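Quinonprotein alcohol dehydrogenase-like protein (PDB 4R5O) is of unknown function but binds calcium and joins an immunoglobulin-like beta-sandwich domain to a seven-bladed beta-propeller. Local coordinates at residues 230-238 with 301-309; 270-278 with 288-296. All coordinates share one frame; numbering follows the deposited sequence.

How the contacts relate
Following the chain from its N terminus, the beta-hairpin 230-238 comes first, its second strand pairing with strand 246-252. The chain then reaches 270-278, where it turns a corner at Asp271 and strand 272-274 also pairs with strand 246-252, and after a short link enters 288-296 in the next sheet, which closes the small loop of contact 2. Its continuation, 301-309, returns to the hairpin and closes the larger loop of contact 1, inside which contact 2 is nested. Strands 288-294 and 297-303 are antiparallel neighbours, and backbone bonds such as Val301 N to Thr290 O join the two contacts directly. Together they tie two successive propeller blades to each other at two adjoining places.

Contact 1: 230-238 with 301-309; sequences IIYNGKVLS and VKIKNDFTL
Ile303 meets the hairpin 230-238 through both its backbone and its side chain. Its carbonyl O accepts a hydrogen bond from the phenol of Tyr232, OH to Ile303 O 2.7 Å, the donor tilted 19° from the carbonyl plane. Its CD1 approaches Leu237 CD1 tip to tip at 4.1 Å. Because Tyr232 CG lies anti to the backbone N (chi1 -174°), the ring spans the gap between the segments; Asn287 also bonds the hydroxyl. Asn305 sets its amide nearly perpendicular to the Tyr232 ring, while Asn233 lies obliquely against Asn305, Asn233 ND2 3.7 Å from Asn305 O. The type I turn 304-307 delivers Phe307. Its ring, nearly parallel to that of Tyr232 (16°), is slid so far that they barely overlap, Tyr232 CD2 and Phe307 CE1 touching at 3.6 Å. In its plane, Phe307 CZ at the ring edge meets Tyr232 O at 3.5 Å. Lys235 lays CB and CG against the same end, CG 3.6 Å from Phe307 CZ, and sends NZ away to Asp252. Leu237 CD2 touches Phe307 CE2 at 3.7 Å, and Tyr250 adds an edge-to-face ring. The chemistry is thus mainly apolar and aromatic, with one phenol bond fixing where Tyr232 ends.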
loop_
_atom_site.group_PDB
_atom_site.type_symbol
_atom_site.label_atom_id
_atom_site.label_comp_id
_atom_site.label_asym_id
_atom_site.label_seq_id
_atom_site.Cartn_x
_atom_site.Cartn_y
_atom_site.Cartn_z
ATOM N N ILE A 230 -2.368 -0.160 -17.742
ATOM C CA ILE A 230 -0.987 -0.621 -17.870
ATOM C C ILE A 230 -0.325 0.168 -18.979
ATOM O O ILE A 230 -1.016 0.652 -19.883
ATOM C CB ILE A 230 -0.905 -2.161 -18.123
ATOM C CG1 ILE A 230 0.489 -2.738 -17.743
ATOM C CG2 ILE A 230 -1.361 -2.552 -19.547
ATOM C CD1 ILE A 230 0.651 -4.225 -17.718
ATOM N N ILE A 231 1.012 0.320 -18.903
ATOM C CA ILE A 231 1.790 0.935 -19.966
ATOM C C ILE A 231 2.317 -0.209 -20.815
ATOM O O ILE A 231 2.890 -1.161 -20.273
ATOM C CB ILE A 231 2.909 1.903 -19.485
ATOM C CG1 ILE A 231 2.417 2.932 -18.455
ATOM C CG2 ILE A 231 3.632 2.564 -20.662
ATOM C CD1 ILE A 231 1.279 3.809 -18.824
ATOM N N TYR A 232 2.105 -0.130 -22.130
ATOM C CA TYR A 232 2.549 -1.164 -23.046
ATOM C C TYR A 232 2.805 -0.565 -24.394
ATOM O O TYR A 232 1.889 0.019 -24.988
ATOM C CB TYR A 232 1.488 -2.275 -23.127
ATOM C CG TYR A 232 1.863 -3.493 -23.940
ATOM C CD1 TYR A 232 3.054 -4.176 -23.698
ATOM C CD2 TYR A 232 0.948 -4.074 -24.817
ATOM C CE1 TYR A 232 3.380 -5.337 -24.388
ATOM C CE2 TYR A 232 1.244 -5.260 -25.487
ATOM C CZ TYR A 232 2.460 -5.900 -25.254
ATOM O OH TYR A 232 2.770 -7.110 -25.847
ATOM N N ASN A 233 4.066 -0.699 -24.877
ATOM C CA ASN A 233 4.530 -0.216 -26.180
ATOM C C ASN A 233 4.056 1.211 -26.475
ATOM O O ASN A 233 3.401 1.449 -27.507
ATOM C CB ASN A 233 4.072 -1.138 -27.311
ATOM C CG ASN A 233 5.068 -2.209 -27.623
ATOM O OD1 ASN A 233 5.220 -3.198 -26.886
ATOM N ND2 ASN A 233 5.802 -1.992 -28.710
ATOM N N GLY A 234 4.396 2.128 -25.566
ATOM C CA GLY A 234 4.088 3.543 -25.700
ATOM C C GLY A 234 2.632 3.917 -25.553
ATOM O O GLY A 234 2.279 5.082 -25.781
ATOM N N LYS A 235 1.787 2.951 -25.121
ATOM C CA LYS A 235 0.351 3.165 -24.943
ATOM C C LYS A 235 -0.110 2.888 -23.525
ATOM O O LYS A 235 0.501 2.101 -22.810
ATOM C CB LYS A 235 -0.483 2.269 -25.899
ATOM C CG LYS A 235 -0.155 2.356 -27.401
ATOM C CD LYS A 235 -0.395 3.720 -28.009
ATOM C CE LYS A 235 0.033 3.732 -29.460
ATOM N NZ LYS A 235 -0.270 5.034 -30.123
ATOM N N VAL A 236 -1.235 3.501 -23.147
ATOM C CA VAL A 236 -1.945 3.231 -21.905
ATOM C C VAL A 236 -3.161 2.369 -22.235
ATOM O O VAL A 236 -4.087 2.856 -22.879
ATOM C CB VAL A 236 -2.356 4.510 -21.131
ATOM C CG1 VAL A 236 -3.107 4.151 -19.845
ATOM C CG2 VAL A 236 -1.155 5.399 -20.836
ATOM N N LEU A 237 -3.157 1.099 -21.828
ATOM C CA LEU A 237 -4.313 0.202 -22.004
ATOM C C LEU A 237 -5.255 0.409 -20.850
ATOM O O LEU A 237 -4.777 0.463 -19.730
ATOM C CB LEU A 237 -3.857 -1.263 -22.097
ATOM C CG LEU A 237 -3.049 -1.605 -23.325
ATOM C CD1 LEU A 237 -2.300 -2.915 -23.156
ATOM C CD2 LEU A 237 -3.943 -1.656 -24.540
ATOM N N SER A 238 -6.567 0.577 -21.084
ATOM C CA SER A 238 -7.473 0.798 -19.958
ATOM C C SER A 238 -8.721 -0.134 -19.969
ATOM O O SER A 238 -9.237 -0.530 -21.021
ATOM C CB SER A 238 -7.951 2.243 -19.929
ATOM O OG SER A 238 -8.801 2.528 -21.026
ATOM N N VAL A 301 -6.917 -13.072 -23.046
ATOM C CA VAL A 301 -6.476 -12.373 -24.245
ATOM C C VAL A 301 -5.000 -11.971 -24.118
ATOM O O VAL A 301 -4.627 -11.271 -23.203
ATOM C CB VAL A 301 -7.363 -11.138 -24.546
ATOM C CG1 VAL A 301 -6.869 -10.386 -25.777
ATOM C CG2 VAL A 301 -8.820 -11.550 -24.732
ATOM N N LYS A 302 -4.191 -12.397 -25.076
ATOM C CA LYS A 302 -2.788 -12.033 -25.249
ATOM C C LYS A 302 -2.739 -10.806 -26.126
ATOM O O LYS A 302 -3.329 -10.828 -27.201
ATOM C CB LYS A 302 -2.023 -13.217 -25.849
ATOM C CG LYS A 302 -0.570 -13.025 -26.219
ATOM C CD LYS A 302 -0.148 -14.317 -26.886
ATOM C CE LYS A 302 1.295 -14.491 -27.232
ATOM N NZ LYS A 302 1.558 -15.821 -27.830
ATOM N N ILE A 303 -2.097 -9.726 -25.652
ATOM C CA ILE A 303 -1.985 -8.493 -26.431
ATOM C C ILE A 303 -0.536 -8.421 -26.850
ATOM O O ILE A 303 0.340 -8.235 -25.996
ATOM C CB ILE A 303 -2.491 -7.214 -25.689
ATOM C CG1 ILE A 303 -3.869 -7.458 -24.976
ATOM C CG2 ILE A 303 -2.526 -6.007 -26.651
ATOM C CD1 ILE A 303 -4.396 -6.323 -23.952
ATOM N N LYS A 304 -0.260 -8.647 -28.144
ATOM C CA LYS A 304 1.128 -8.646 -28.572
ATOM C C LYS A 304 1.591 -7.176 -28.771
ATOM O O LYS A 304 0.767 -6.254 -28.707
ATOM C CB LYS A 304 1.304 -9.499 -29.833
ATOM C CG LYS A 304 0.849 -10.962 -29.702
ATOM C CD LYS A 304 1.036 -11.677 -31.036
ATOM C CE LYS A 304 0.578 -13.109 -31.068
ATOM N NZ LYS A 304 0.854 -13.728 -32.390
ATOM N N ASN A 305 2.916 -6.974 -28.954
ATOM C CA ASN A 305 3.578 -5.680 -29.172
ATOM C C ASN A 305 2.922 -4.864 -30.305
ATOM O O ASN A 305 2.892 -3.632 -30.234
ATOM C CB ASN A 305 5.076 -5.888 -29.514
ATOM C CG ASN A 305 5.935 -6.578 -28.448
ATOM O OD1 ASN A 305 5.466 -7.027 -27.375
ATOM N ND2 ASN A 305 7.239 -6.679 -28.742
ATOM N N ASP A 306 2.415 -5.534 -31.337
ATOM C CA ASP A 306 1.811 -4.833 -32.470
ATOM C C ASP A 306 0.286 -4.663 -32.249
ATOM O O ASP A 306 -0.432 -4.219 -33.149
ATOM C CB ASP A 306 2.108 -5.576 -33.790
ATOM C CG ASP A 306 1.584 -7.004 -33.910
ATOM O OD1 ASP A 306 1.031 -7.537 -32.900
ATOM O OD2 ASP A 306 1.701 -7.583 -35.018
ATOM N N PHE A 307 -0.181 -5.027 -31.040
ATOM C CA PHE A 307 -1.545 -4.928 -30.510
ATOM C C PHE A 307 -2.522 -5.868 -31.294
ATOM O O PHE A 307 -3.757 -5.658 -31.285
ATOM C CB PHE A 307 -2.039 -3.463 -30.498
ATOM C CG PHE A 307 -1.532 -2.672 -29.303
ATOM C CD1 PHE A 307 -0.204 -2.776 -28.882
ATOM C CD2 PHE A 307 -2.357 -1.773 -28.649
ATOM C CE1 PHE A 307 0.257 -2.065 -27.776
ATOM C CE2 PHE A 307 -1.885 -1.032 -27.554
ATOM C CZ PHE A 307 -0.588 -1.194 -27.119
ATOM N N THR A 308 -1.964 -6.974 -31.857
ATOM C CA THR A 308 -2.772 -8.055 -32.418
ATOM C C THR A 308 -3.159 -8.921 -31.200
ATOM O O THR A 308 -2.466 -8.912 -30.181
ATOM C CB THR A 308 -2.088 -8.822 -33.573
ATOM O OG1 THR A 308 -0.869 -9.398 -33.113
ATOM C CG2 THR A 308 -1.832 -7.963 -34.789
ATOM N N LEU A 309 -4.256 -9.656 -31.304
ATOM C CA LEU A 309 -4.783 -10.429 -30.201
ATOM C C LEU A 309 -4.841 -11.917 -30.464
ATOM O O LEU A 309 -5.317 -12.369 -31.520
ATOM C CB LEU A 309 -6.226 -9.946 -29.916
ATOM C CG LEU A 309 -6.458 -8.426 -29.735
ATOM C CD1 LEU A 309 -7.936 -8.117 -29.564
ATOM C CD2 LEU A 309 -5.644 -7.866 -28.556
#

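Contact 2: 270-278 with 288-296; sequences LDIIQKQKI and VYTLESADN
The seam between two successive propeller blades is closed here by Ile273, Gln274 and Lys275, which grip Leu291, Glu292 and Ser293. Strand 272-274, paired with strand 246-252 in its own blade, passes strand 288-294 of the next at 71°, the axes 4.7 Å apart, so the two do not form a regular ladder. One main-chain bond joins them, Ser293 N to Ile273 O at 2.8 Å. Beside it the Glu292 side chain, CG anti to the backbone N (chi1 -179°) and extended beyond, crosses Ile273 and brings OE2 to within 3.1 Å of Ile273 N. That bond is almost straight (169°) and uses the anti lone pair of OE2, while OE1 forms a salt bridge with Lys311 and accepts a hydrogen bond from Asn299. Lys311 also bonds Asp271 O, and its charge probably eases the nearness of the Asp271 and Glu292 carboxylates. With an alanine in place of Glu292, the N-H of Ile273 would probably lose its acceptor and Lys311 its charged mate. Farther along, Gln274 reaches across to the main chain of strand 288-294: its NE2 donates to Leu291 O at 3.2 Å, the acceptor close to the amide plane, and Asn239 holds OE1. Lys275 N donates to Ser293 OG at 3.1 Å, a less straight bond. Apolar contacts fill in around these polar links. Ile278 crosses Leu291 at about a right angle, CG1 lying 3.8 Å from Leu291 CG, and Ile272 CG2 meets Thr290 CG2 at 4.0 Å. Thr290 OG1 is hydrogen-bonded to the main-chain O of Asn279. Side chains from both segments bonded to the main chain of the other, with aliphatic groups between, fit the packing of blade against blade in a seven-bladed beta-propeller.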
loop_
_atom_site.group_PDB
_atom_site.type_symbol
_atom_site.label_atom_id
_atom_site.label_comp_id
_atom_site.label_asym_id
_atom_site.label_seq_id
_atom_site.Cartn_x
_atom_site.Cartn_y
_atom_site.Cartn_z
ATOM N N LEU A 270 -9.683 -1.807 -28.764
ATOM C CA LEU A 270 -9.202 -3.152 -29.077
ATOM C C LEU A 270 -10.397 -4.068 -29.050
ATOM O O LEU A 270 -11.340 -3.779 -28.321
ATOM C CB LEU A 270 -8.082 -3.636 -28.114
ATOM C CG LEU A 270 -6.700 -2.988 -28.233
ATOM C CD1 LEU A 270 -5.780 -3.515 -27.151
ATOM C CD2 LEU A 270 -6.074 -3.239 -29.602
ATOM N N ASP A 271 -10.395 -5.150 -29.844
ATOM C CA ASP A 271 -11.520 -6.085 -29.874
ATOM C C ASP A 271 -11.440 -6.990 -28.630
ATOM O O ASP A 271 -11.076 -8.162 -28.727
ATOM C CB ASP A 271 -11.536 -6.894 -31.194
ATOM C CG ASP A 271 -12.755 -7.783 -31.434
ATOM O OD1 ASP A 271 -13.821 -7.549 -30.784
ATOM O OD2 ASP A 271 -12.669 -8.677 -32.305
ATOM N N ILE A 272 -11.731 -6.407 -27.443
ATOM C CA ILE A 272 -11.743 -7.054 -26.130
ATOM C C ILE A 272 -12.949 -6.507 -25.384
ATOM O O ILE A 272 -12.873 -5.414 -24.817
ATOM C CB ILE A 272 -10.419 -6.901 -25.310
ATOM C CG1 ILE A 272 -9.156 -7.253 -26.125
ATOM C CG2 ILE A 272 -10.486 -7.725 -23.971
ATOM C CD1 ILE A 272 -7.863 -6.748 -25.566
ATOM N N ILE A 273 -14.079 -7.251 -25.425
ATOM C CA ILE A 273 -15.321 -6.888 -24.740
ATOM C C ILE A 273 -15.160 -7.161 -23.258
ATOM O O ILE A 273 -14.855 -8.279 -22.862
ATOM C CB ILE A 273 -16.591 -7.625 -25.301
ATOM C CG1 ILE A 273 -16.671 -7.742 -26.869
ATOM C CG2 ILE A 273 -17.902 -7.184 -24.611
ATOM C CD1 ILE A 273 -16.694 -6.530 -27.611
ATOM N N GLN A 274 -15.397 -6.147 -22.439
ATOM C CA GLN A 274 -15.338 -6.270 -20.992
ATOM C C GLN A 274 -16.663 -5.801 -20.396
ATOM O O GLN A 274 -17.237 -4.797 -20.837
ATOM C CB GLN A 274 -14.151 -5.491 -20.426
ATOM C CG GLN A 274 -12.801 -6.072 -20.875
ATOM C CD GLN A 274 -11.612 -5.326 -20.346
ATOM O OE1 GLN A 274 -11.648 -4.101 -20.132
ATOM N NE2 GLN A 274 -10.496 -6.037 -20.238
ATOM N N LYS A 275 -17.189 -6.590 -19.455
ATOM C CA LYS A 275 -18.456 -6.309 -18.777
ATOM C C LYS A 275 -18.236 -6.279 -17.261
ATOM O O LYS A 275 -19.187 -6.405 -16.492
ATOM C CB LYS A 275 -19.524 -7.350 -19.160
ATOM C CG LYS A 275 -19.880 -7.403 -20.644
ATOM C CD LYS A 275 -20.964 -8.432 -20.906
ATOM C CE LYS A 275 -21.355 -8.490 -22.360
ATOM N NZ LYS A 275 -22.409 -9.511 -22.600
ATOM N N GLN A 276 -16.971 -6.112 -16.831
ATOM C CA GLN A 276 -16.554 -6.079 -15.424
ATOM C C GLN A 276 -15.137 -5.516 -15.260
ATOM O O GLN A 276 -14.407 -5.359 -16.243
ATOM C CB GLN A 276 -16.591 -7.504 -14.805
ATOM C CG GLN A 276 -15.516 -8.448 -15.390
ATOM C CD GLN A 276 -15.325 -9.701 -14.599
ATOM O OE1 GLN A 276 -16.247 -10.510 -14.436
ATOM N NE2 GLN A 276 -14.101 -9.914 -14.142
ATOM N N LYS A 277 -14.716 -5.316 -13.999
ATOM C CA LYS A 277 -13.363 -4.899 -13.683
ATOM C C LYS A 277 -12.426 -6.045 -13.832
ATOM O O LYS A 277 -12.638 -7.094 -13.209
ATOM C CB LYS A 277 -13.250 -4.338 -12.263
ATOM C CG LYS A 277 -14.055 -3.120 -11.977
ATOM C CD LYS A 277 -13.699 -2.636 -10.622
ATOM C CE LYS A 277 -14.533 -1.449 -10.252
ATOM N NZ LYS A 277 -14.067 -0.849 -8.981
ATOM N N ILE A 278 -11.396 -5.859 -14.653
ATOM C CA ILE A 278 -10.322 -6.836 -14.839
ATOM C C ILE A 278 -9.052 -6.039 -15.179
ATOM O O ILE A 278 -9.106 -4.998 -15.836
ATOM C CB ILE A 278 -10.625 -7.973 -15.862
ATOM C CG1 ILE A 278 -9.552 -9.106 -15.843
ATOM C CG2 ILE A 278 -10.865 -7.446 -17.236
ATOM C CD1 ILE A 278 -9.284 -9.836 -14.483
ATOM N N VAL A 288 1.137 -8.629 -22.817
ATOM C CA VAL A 288 0.155 -8.173 -21.840
ATOM C C VAL A 288 -1.073 -9.006 -22.024
ATOM O O VAL A 288 -1.496 -9.245 -23.152
ATOM C CB VAL A 288 -0.119 -6.654 -21.941
ATOM C CG1 VAL A 288 -1.411 -6.249 -21.233
ATOM C CG2 VAL A 288 1.073 -5.888 -21.378
ATOM N N TYR A 289 -1.637 -9.458 -20.901
ATOM C CA TYR A 289 -2.830 -10.278 -20.858
ATOM C C TYR A 289 -3.924 -9.632 -20.073
ATOM O O TYR A 289 -3.681 -9.047 -19.027
ATOM C CB TYR A 289 -2.514 -11.649 -20.230
ATOM C CG TYR A 289 -1.673 -12.555 -21.088
ATOM C CD1 TYR A 289 -0.300 -12.361 -21.204
ATOM C CD2 TYR A 289 -2.222 -13.688 -21.680
ATOM C CE1 TYR A 289 0.489 -13.213 -21.977
ATOM C CE2 TYR A 289 -1.442 -14.558 -22.445
ATOM C CZ TYR A 289 -0.086 -14.317 -22.587
ATOM O OH TYR A 289 0.680 -15.195 -23.301
ATOM N N THR A 290 -5.145 -9.793 -20.542
ATOM C CA THR A 290 -6.345 -9.370 -19.838
ATOM C C THR A 290 -7.404 -10.429 -20.139
ATOM O O THR A 290 -7.088 -11.443 -20.737
ATOM C CB THR A 290 -6.746 -7.931 -20.201
ATOM O OG1 THR A 290 -7.741 -7.476 -19.269
ATOM C CG2 THR A 290 -7.221 -7.768 -21.664
ATOM N N LEU A 291 -8.631 -10.210 -19.691
ATOM C CA LEU A 291 -9.765 -11.096 -19.949
ATOM C C LEU A 291 -10.836 -10.391 -20.761
ATOM O O LEU A 291 -11.010 -9.164 -20.680
ATOM C CB LEU A 291 -10.397 -11.629 -18.643
ATOM C CG LEU A 291 -9.548 -12.410 -17.660
ATOM C CD1 LEU A 291 -10.393 -12.824 -16.517
ATOM C CD2 LEU A 291 -8.904 -13.635 -18.284
ATOM N N GLU A 292 -11.567 -11.188 -21.521
ATOM C CA GLU A 292 -12.699 -10.760 -22.324
ATOM C C GLU A 292 -13.906 -11.496 -21.806
ATOM O O GLU A 292 -13.806 -12.678 -21.451
ATOM C CB GLU A 292 -12.433 -11.021 -23.815
ATOM C CG GLU A 292 -13.570 -10.585 -24.724
ATOM C CD GLU A 292 -13.309 -10.773 -26.193
ATOM O OE1 GLU A 292 -12.818 -11.858 -26.571
ATOM O OE2 GLU A 292 -13.657 -9.860 -26.975
ATOM N N SER A 293 -15.033 -10.801 -21.719
ATOM C CA SER A 293 -16.271 -11.391 -21.224
ATOM C C SER A 293 -16.922 -12.203 -22.343
ATOM O O SER A 293 -17.004 -11.738 -23.469
ATOM C CB SER A 293 -17.199 -10.308 -20.678
ATOM O OG SER A 293 -16.589 -9.655 -19.565
ATOM N N ALA A 294 -17.244 -13.474 -22.047
ATOM C CA ALA A 294 -17.873 -14.434 -22.968
ATOM C C ALA A 294 -19.145 -15.014 -22.319
ATOM O O ALA A 294 -19.334 -14.887 -21.099
ATOM C CB ALA A 294 -16.895 -15.545 -23.356
ATOM N N ASP A 295 -20.034 -15.610 -23.141
ATOM C CA ASP A 295 -21.325 -16.147 -22.701
ATOM C C ASP A 295 -21.166 -17.263 -21.658
ATOM O O ASP A 295 -21.770 -17.171 -20.582
ATOM C CB ASP A 295 -22.137 -16.692 -23.903
ATOM C CG ASP A 295 -22.585 -15.676 -24.945
ATOM O OD1 ASP A 295 -22.783 -14.494 -24.581
ATOM O OD2 ASP A 295 -22.861 -16.091 -26.096
ATOM N N ASN A 296 -20.352 -18.292 -21.970
ATOM C CA ASN A 296 -20.186 -19.484 -21.139
ATOM C C ASN A 296 -18.772 -19.569 -20.523
ATOM O O ASN A 296 -18.242 -20.671 -20.323
ATOM C CB ASN A 296 -20.482 -20.743 -21.984
ATOM C CG ASN A 296 -19.849 -20.761 -23.370
ATOM O OD1 ASN A 296 -19.176 -19.807 -23.816
ATOM N ND2 ASN A 296 -20.103 -21.834 -24.113
#